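Local atomic coordinates of cellulase (Clostridium cellulovorans, PDB entry 6UI3), a protein that acts as a broad-specificity GH5_4 endoglucanase, cleaving cellulose and probably related polysaccharides such as xylan, this chain being the catalytic domain of a longer protein. Residues Lys139-Ser142 with Asp143-Phe147; Ile274-Lys277 with Asp278-Gln281; Pro45-Lys49 with Lys50-Thr54. All blocks are in the same frame, centred on the assembly; numbering follows the deposited sequence. Where two conformers were deposited one is given.

Overall arrangement
All three contacts are short-range turns or helix starts on the (beta/alpha)8 TIM barrel of the family 5 catalytic domain, and along the chain they come in the order contact 3, contact 1, contact 2. Contact 3 starts helix 49-58 after strand 25-29, contact 1 leads from helix 120-137 into strand 145-148, and contact 2 starts helix 280-296 after strand 267-272. Contacts 1 and 2 lie on opposite sides of the chain's centre, their centres about 36 Å apart; contact 3 is about 20 Å from contact 1 and 25 Å from contact 2, centre to centre. Contacts 2 and 3 thus belong to strand-to-helix loops, the catalytic side in TIM barrels, and contact 1 to the other end.

Contact 1: Lys139-Ser142 with Asp143-Phe147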
loop_
_atom_site.group_PDB
_atom_site.type_symbol
_atom_site.label_atom_id
_atom_site.label_comp_id
_atom_site.label_asym_id
_atom_site.label_seq_id
_atom_site.Cartn_x
_atom_site.Cartn_y
_atom_site.Cartn_z
ATOM N N LYS A 139 11.713 2.183 15.898
ATOM C CA LYS A 139 13.024 2.501 15.333
ATOM C C LYS A 139 13.992 1.320 15.356
ATOM O O LYS A 139 14.911 1.279 14.529
ATOM C CB LYS A 139 13.659 3.738 15.986
ATOM C CG LYS A 139 14.032 3.602 17.440
ATOM C CD LYS A 139 14.704 4.877 17.949
ATOM C CE LYS A 139 14.872 4.855 19.456
ATOM N NZ LYS A 139 15.420 6.141 19.956
ATOM N N ASP A 140 13.832 0.366 16.274
ATOM C CA ASP A 140 14.747 -0.782 16.294
ATOM C C ASP A 140 14.241 -1.972 15.478
ATOM O O ASP A 140 14.908 -3.013 15.439
ATOM C CB ASP A 140 15.136 -1.184 17.734
ATOM C CG ASP A 140 14.076 -1.995 18.464
ATOM O OD1 ASP A 140 13.027 -2.322 17.891
ATOM O OD2 ASP A 140 14.320 -2.342 19.650
ATOM N N TYR A 141 13.078 -1.860 14.840
ATOM C CA TYR A 141 12.494 -2.978 14.110
ATOM C C TYR A 141 13.309 -3.314 12.867
ATOM O O TYR A 141 13.948 -2.450 12.252
ATOM C CB TYR A 141 11.049 -2.634 13.725
ATOM C CG TYR A 141 10.047 -3.085 14.752
ATOM C CD1 TYR A 141 10.004 -2.520 16.026
ATOM C CD2 TYR A 141 9.169 -4.114 14.463
ATOM C CE1 TYR A 141 9.115 -2.975 16.973
ATOM C CE2 TYR A 141 8.274 -4.568 15.385
ATOM C CZ TYR A 141 8.243 -4.010 16.648
ATOM O OH TYR A 141 7.354 -4.508 17.578
ATOM N N SER A 142 13.263 -4.593 12.495
ATOM C CA SER A 142 14.003 -5.110 11.356
ATOM C C SER A 142 13.594 -4.427 10.050
ATOM O O SER A 142 12.572 -3.740 9.944
ATOM C CB SER A 142 13.737 -6.602 11.199
ATOM O OG SER A 142 12.465 -6.817 10.597
ATOM N N ASP A 143 14.413 -4.679 9.025
ATOM C CA ASP A 143 14.216 -4.161 7.681
ATOM C C ASP A 143 13.012 -4.750 6.970
ATOM O O ASP A 143 12.705 -4.311 5.859
ATOM C CB ASP A 143 15.489 -4.331 6.832
ATOM C CG ASP A 143 15.916 -5.775 6.644
ATOM O OD1 ASP A 143 15.120 -6.707 6.877
ATOM O OD2 ASP A 143 17.081 -5.989 6.240
ATOM N N LYS A 144 12.301 -5.694 7.573
ATOM C CA LYS A 144 11.054 -6.157 6.975
ATOM C C LYS A 144 9.879 -5.238 7.282
ATOM O O LYS A 144 8.825 -5.388 6.660
ATOM C CB LYS A 144 10.780 -7.605 7.350
ATOM C CG LYS A 144 11.742 -8.549 6.617
ATOM C CD LYS A 144 11.156 -9.917 6.392
ATOM C CE LYS A 144 12.087 -10.783 5.565
ATOM N NZ LYS A 144 13.298 -11.148 6.331
ATOM N N LEU A 145 10.047 -4.262 8.166
ATOM C CA LEU A 145 9.070 -3.200 8.363
ATOM C C LEU A 145 9.404 -2.030 7.442
ATOM O O LEU A 145 10.514 -1.491 7.483
ATOM C CB LEU A 145 9.071 -2.744 9.819
ATOM C CG LEU A 145 8.155 -1.553 10.147
ATOM C CD1 LEU A 145 6.703 -1.881 9.889
ATOM C CD2 LEU A 145 8.355 -1.149 11.599
ATOM N N ILE A 146 8.428 -1.625 6.638
ATOM C CA ILE A 146 8.543 -0.568 5.640
ATOM C C ILE A 146 7.516 0.509 5.985
ATOM O O ILE A 146 6.420 0.182 6.452
ATOM C CB ILE A 146 8.229 -1.166 4.251
ATOM C CG1 ILE A 146 9.221 -2.274 3.881
ATOM C CG2 ILE A 146 8.157 -0.058 3.181
ATOM C CD1 ILE A 146 8.762 -3.130 2.706
ATOM N N PHE A 147 7.849 1.779 5.758
ATOM C CA PHE A 147 6.919 2.887 5.970
ATOM C C PHE A 147 6.447 3.444 4.626
ATOM O O PHE A 147 7.228 3.512 3.672
ATOM C CB PHE A 147 7.609 4.014 6.745
ATOM C CG PHE A 147 8.032 3.661 8.159
ATOM C CD1 PHE A 147 7.419 2.644 8.881
ATOM C CD2 PHE A 147 9.047 4.387 8.775
ATOM C CE1 PHE A 147 7.811 2.371 10.203
ATOM C CE2 PHE A 147 9.433 4.114 10.079
ATOM C CZ PHE A 147 8.823 3.107 10.785
#
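Residues Ser142 to Leu145 make a type I beta turn, closed by Leu145 N donating to Ser142 O at 3.1 Å, which swings the loop 139-142 into the strand that begins at Leu145. A side chain adds a second bond to the same turn: Ser142 OG accepts from Lys144 N at 3.2 Å, with an N-H...O angle of 157°. This link from a serine hydroxyl to the amide two residues on is an ST turn. It becomes possible because OG sits between the backbone N and the carbonyl carbon of Ser142 (chi1 78°), facing forward along the chain. Ser142 therefore holds the turn through both its carbonyl and its hydroxyl, and OG also touches Lys144 CB at 3.7 Å. The apolar part of the contact is made by Tyr141 and Leu145, whose side chains meet at a slant. Leu145 CD2 rests against Tyr141 CB at 3.7 Å and reaches CG, the root of the ring, at 4.1 Å. The Leu145 CG, turned anti to its backbone N (chi1 176°), carries CD2 to Tyr141. The polar ends of neighbouring side chains leave the turn: Tyr141 OH is bonded to Glu89 and Asn93, Asp143 forms a salt bridge with Arg12, and Lys144 NZ forms one with Asp99. Arg190 gathers the carbonyls of Tyr141, Ser142 and Leu145, which ties the turn to the rest of the chain. In the barrel this is a helix-to-strand connection, coming off helix 120-137 and entering strand 145-148, which pairs in parallel with strand 101-105; Leu145 packs on Val104 of that strand and on Val92 of helix 82-96, and Tyr141 touches Leu96 of the same helix.

Contact 2: Ile274-Lys277 with Asp278-Gln281; sequences ITDK and DNLQ
Asp276 OD1 accepts from the backbone of Asp278 and Asn279 OD1 from that of Lys277: Asp278 N to Asp276 OD1 and Lys277 N to Asn279 OD1 are each 2.9 Å. The two bonds run in opposite senses along the chain. The first is an Asx turn, its donor lying above the carboxylate plane and its N-H...O angle bent to 141°. In the second the side chain of Asn279 folds back, and Lys277 N likewise comes from above the carbonyl plane of the Asn279 amide, 47° out of it. Asn279 CG lies between its own N and carbonyl carbon (chi1 58°), which aims the amide back at the loop. This is a beta-to-alpha loop of the TIM barrel, running from strand 267-272 to helix 280-296; Asn279 holds the helix N-cap position, yet its side chain makes no capping bond. Its ND2 donates to Thr239 O and to a water, 3.0 Å from ND2, which in turn donates to Thr275 O; both ends of the amide are thus held. The carboxylates of Asp276 and Asp278 come near each other, OD1 to OD2 4.2 Å, and a salt bridge from Asp278 OD2 to Arg315 probably eases the repulsion. Lys277 stretches away, its NZ among Thr237 OG1 and the carbonyls of Asn228, Asn232 and Pro238, four oxygens sharing three hydrogens. Of its side chain, CB stays near the asparagine, 3.7 Å from Asn279 OD1, while Ile274 packs on Phe286 and Thr287.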
loop_
_atom_site.group_PDB
_atom_site.type_symbol
_atom_site.label_atom_id
_atom_site.label_comp_id
_atom_site.label_asym_id
_atom_site.label_seq_id
_atom_site.Cartn_x
_atom_site.Cartn_y
_atom_site.Cartn_z
ATOM N N ILE A 274 -8.923 -6.892 -9.151
ATOM C CA ILE A 274 -10.018 -6.864 -10.123
ATOM C C ILE A 274 -11.278 -7.331 -9.403
ATOM O O ILE A 274 -11.314 -8.435 -8.843
ATOM C CB ILE A 274 -9.728 -7.679 -11.395
ATOM C CG1 ILE A 274 -10.976 -7.727 -12.297
ATOM C CG2 ILE A 274 -9.167 -9.075 -11.090
ATOM C CD1 ILE A 274 -10.721 -8.154 -13.718
ATOM N N THR A 275 -12.294 -6.476 -9.384
ATOM C CA THR A 275 -13.516 -6.748 -8.643
ATOM C C THR A 275 -14.313 -7.891 -9.267
ATOM O O THR A 275 -14.331 -8.088 -10.491
ATOM C CB THR A 275 -14.328 -5.446 -8.523
ATOM O OG1 THR A 275 -15.347 -5.611 -7.535
ATOM C CG2 THR A 275 -14.961 -5.014 -9.845
ATOM N N ASP A 276 -14.985 -8.657 -8.403
ATOM C CA ASP A 276 -15.760 -9.810 -8.850
ATOM C C ASP A 276 -17.024 -9.339 -9.562
ATOM O O ASP A 276 -17.910 -8.729 -8.949
ATOM C CB ASP A 276 -16.127 -10.696 -7.655
ATOM C CG ASP A 276 -16.632 -12.059 -8.052
ATOM O OD1 ASP A 276 -16.717 -12.354 -9.265
ATOM O OD2 ASP A 276 -16.976 -12.838 -7.124
ATOM N N LYS A 277 -17.132 -9.663 -10.841
ATOM C CA LYS A 277 -18.341 -9.458 -11.629
ATOM C C LYS A 277 -18.848 -10.808 -12.132
ATOM O O LYS A 277 -19.372 -10.916 -13.241
ATOM C CB LYS A 277 -18.084 -8.474 -12.767
ATOM C CG LYS A 277 -17.615 -7.101 -12.292
ATOM C CD LYS A 277 -17.413 -6.131 -13.426
ATOM C CE LYS A 277 -16.777 -4.849 -12.966
ATOM N NZ LYS A 277 -16.715 -3.844 -14.069
ATOM N N ASP A 278 -18.656 -11.853 -11.322
ATOM C CA ASP A 278 -19.031 -13.221 -11.689
ATOM C C ASP A 278 -18.331 -13.647 -12.971
ATOM O O ASP A 278 -18.905 -14.305 -13.841
ATOM C CB ASP A 278 -20.550 -13.374 -11.733
ATOM C CG ASP A 278 -21.191 -12.935 -10.423
ATOM O OD1 ASP A 278 -22.042 -12.022 -10.442
ATOM O OD2 ASP A 278 -20.788 -13.462 -9.362
ATOM N N ASN A 279 -17.058 -13.286 -13.061
ATOM C CA ASN A 279 -16.225 -13.416 -14.246
ATOM C C ASN A 279 -14.887 -14.028 -13.892
ATOM O O ASN A 279 -13.824 -13.498 -14.232
ATOM C CB ASN A 279 -16.047 -12.051 -14.919
ATOM C CG ASN A 279 -15.425 -10.991 -14.003
ATOM O OD1 ASN A 279 -15.476 -11.079 -12.772
ATOM N ND2 ASN A 279 -14.853 -9.962 -14.621
ATOM N N LEU A 280 -14.923 -15.186 -13.217
ATOM C CA LEU A 280 -13.713 -15.773 -12.652
ATOM C C LEU A 280 -12.600 -15.927 -13.682
ATOM O O LEU A 280 -11.448 -15.598 -13.401
ATOM C CB LEU A 280 -14.023 -17.124 -12.004
ATOM C CG LEU A 280 -12.800 -17.822 -11.395
ATOM C CD1 LEU A 280 -12.212 -17.045 -10.245
ATOM C CD2 LEU A 280 -13.180 -19.238 -10.957
ATOM N N GLN A 281 -12.898 -16.468 -14.865
ATOM C CA GLN A 281 -11.817 -16.706 -15.822
ATOM C C GLN A 281 -11.177 -15.401 -16.274
ATOM O O GLN A 281 -9.958 -15.332 -16.455
ATOM C CB GLN A 281 -12.314 -17.528 -17.012
ATOM C CG GLN A 281 -12.774 -18.937 -16.629
ATOM C CD GLN A 281 -11.717 -19.734 -15.887
ATOM O OE1 GLN A 281 -10.568 -19.791 -16.309
ATOM N NE2 GLN A 281 -12.109 -20.358 -14.775
HETATM O O HOH W 1 -14.199 -7.437 -13.208
#

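Contact 3: Pro45-Lys49 with Lys50-Thr54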
loop_
_atom_site.group_PDB
_atom_site.type_symbol
_atom_site.label_atom_id
_atom_site.label_comp_id
_atom_site.label_asym_id
_atom_site.label_seq_id
_atom_site.Cartn_x
_atom_site.Cartn_y
_atom_site.Cartn_z
ATOM N N PRO A 45 -13.708 -8.545 11.047
ATOM C CA PRO A 45 -13.393 -9.050 12.386
ATOM C C PRO A 45 -12.056 -8.522 12.876
ATOM O O PRO A 45 -11.240 -7.994 12.117
ATOM C CB PRO A 45 -13.325 -10.567 12.169
ATOM C CG PRO A 45 -12.851 -10.706 10.759
ATOM C CD PRO A 45 -13.534 -9.584 10.010
ATOM N N VAL A 46 -11.840 -8.667 14.183
ATOM C CA VAL A 46 -10.531 -8.383 14.749
ATOM C C VAL A 46 -9.506 -9.298 14.095
ATOM O O VAL A 46 -9.714 -10.506 13.960
ATOM C CB VAL A 46 -10.575 -8.565 16.272
ATOM C CG1 VAL A 46 -9.180 -8.374 16.871
ATOM C CG2 VAL A 46 -11.558 -7.580 16.902
ATOM N N THR A 47 -8.394 -8.724 13.668
ATOM C CA THR A 47 -7.354 -9.479 12.978
ATOM C C THR A 47 -6.621 -10.410 13.943
ATOM O O THR A 47 -6.399 -10.075 15.108
ATOM C CB THR A 47 -6.359 -8.490 12.367
ATOM O OG1 THR A 47 -7.067 -7.508 11.594
ATOM C CG2 THR A 47 -5.381 -9.171 11.450
ATOM N N THR A 48 -6.215 -11.582 13.440
ATOM C CA THR A 48 -5.484 -12.568 14.236
ATOM C C THR A 48 -4.216 -13.019 13.522
ATOM O O THR A 48 -4.103 -12.948 12.292
ATOM C CB THR A 48 -6.331 -13.819 14.523
ATOM O OG1 THR A 48 -6.577 -14.487 13.280
ATOM C CG2 THR A 48 -7.633 -13.460 15.196
ATOM N N LYS A 49 -3.278 -13.554 14.304
ATOM C CA LYS A 49 -2.076 -14.121 13.706
ATOM C C LYS A 49 -2.415 -15.261 12.750
ATOM O O LYS A 49 -1.769 -15.414 11.707
ATOM C CB LYS A 49 -1.093 -14.594 14.779
ATOM C CG LYS A 49 0.213 -15.103 14.158
ATOM C CD LYS A 49 1.252 -15.448 15.216
ATOM C CE LYS A 49 2.530 -15.974 14.590
ATOM N NZ LYS A 49 2.367 -17.337 14.029
ATOM N N LYS A 50 -3.416 -16.080 13.090
ATOM C CA LYS A 50 -3.779 -17.201 12.225
ATOM C C LYS A 50 -4.135 -16.737 10.816
ATOM O O LYS A 50 -3.885 -17.460 9.844
ATOM C CB LYS A 50 -4.923 -18.006 12.839
ATOM C CG LYS A 50 -4.494 -18.857 14.018
ATOM C CD LYS A 50 -5.643 -19.712 14.543
ATOM C CE LYS A 50 -5.215 -20.502 15.779
ATOM N NZ LYS A 50 -6.289 -21.402 16.297
ATOM N N MET A 51 -4.721 -15.548 10.669
ATOM C CA MET A 51 -4.988 -15.034 9.325
ATOM C C MET A 51 -3.697 -14.865 8.535
ATOM O O MET A 51 -3.632 -15.216 7.350
ATOM C CB MET A 51 -5.736 -13.705 9.419
ATOM C CG MET A 51 -7.107 -13.843 10.019
ATOM S SD MET A 51 -7.902 -12.253 10.324
ATOM C CE MET A 51 -9.322 -12.755 11.289
ATOM N N PHE A 52 -2.663 -14.325 9.183
ATOM C CA PHE A 52 -1.371 -14.137 8.539
ATOM C C PHE A 52 -0.676 -15.471 8.299
ATOM O O PHE A 52 -0.042 -15.658 7.257
ATOM C CB PHE A 52 -0.503 -13.216 9.400
ATOM C CG PHE A 52 -0.862 -11.756 9.293
ATOM C CD1 PHE A 52 -2.067 -11.274 9.793
ATOM C CD2 PHE A 52 0.022 -10.858 8.713
ATOM C CE1 PHE A 52 -2.385 -9.922 9.690
ATOM C CE2 PHE A 52 -0.292 -9.508 8.613
ATOM C CZ PHE A 52 -1.497 -9.043 9.102
ATOM N N ASP A 53 -0.792 -16.410 9.244
ATOM C CA ASP A 53 -0.264 -17.754 9.031
ATOM C C ASP A 53 -0.840 -18.348 7.753
ATOM O O ASP A 53 -0.136 -19.013 6.981
ATOM C CB ASP A 53 -0.678 -18.682 10.186
ATOM C CG ASP A 53 -0.093 -18.310 11.537
ATOM O OD1 ASP A 53 0.821 -17.472 11.637
ATOM O OD2 ASP A 53 -0.576 -18.906 12.527
ATOM N N THR A 54 -2.143 -18.152 7.538
ATOM C CA THR A 54 -2.817 -18.696 6.365
ATOM C C THR A 54 -2.301 -18.043 5.088
ATOM O O THR A 54 -2.069 -18.720 4.081
ATOM C CB THR A 54 -4.332 -18.506 6.529
ATOM O OG1 THR A 54 -4.798 -19.234 7.682
ATOM C CG2 THR A 54 -5.087 -18.981 5.316
HETATM O O HOH W 2 -0.225 -18.791 15.145
#
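Met51 reaches across the loop residues before its helix, touching Pro45, Val46 O, Thr47 and Thr48. Its CE comes to Pro45 CG at 4.1 Å, and its sulfur takes a weak bond from Thr48 N, SD to N 3.6 Å. In return OG1 of Thr48, the N-cap residue of helix 49-58, accepts from Met51 N at 3.4 Å, also weakly. Together the two bonds form a capping box, with a thioether in the acceptor's place. Thr48 OG1 is turned in between its backbone N and carbonyl carbon (chi1 66°), which brings it over the first turn and also against Met51 CG. In the conformer described here, Thr47 CG2 meets the Phe52 ring at its edge; the Phe52 side chain also touches Val91 and Ala95 of helix 82-96. Asp53 N donates to Lys49 O at 2.8 Å, almost straight (165°). Lys49 NZ reaches one turn along the helix to Asp53 OD1 at 2.9 Å, in a salt bridge that uses the syn lone pair. Lys49 bends at its last torsion (chi4 -72°) to get there, and a water accepts from NZ and donates to Asp53 OD2, 2.6 Å away. Asn98 is a further partner of Asp53 OD1. The helix start thus combines two weak reciprocal capping bonds with a regular i to i+4 bond and a charged pair that probably stabilises the first turn further.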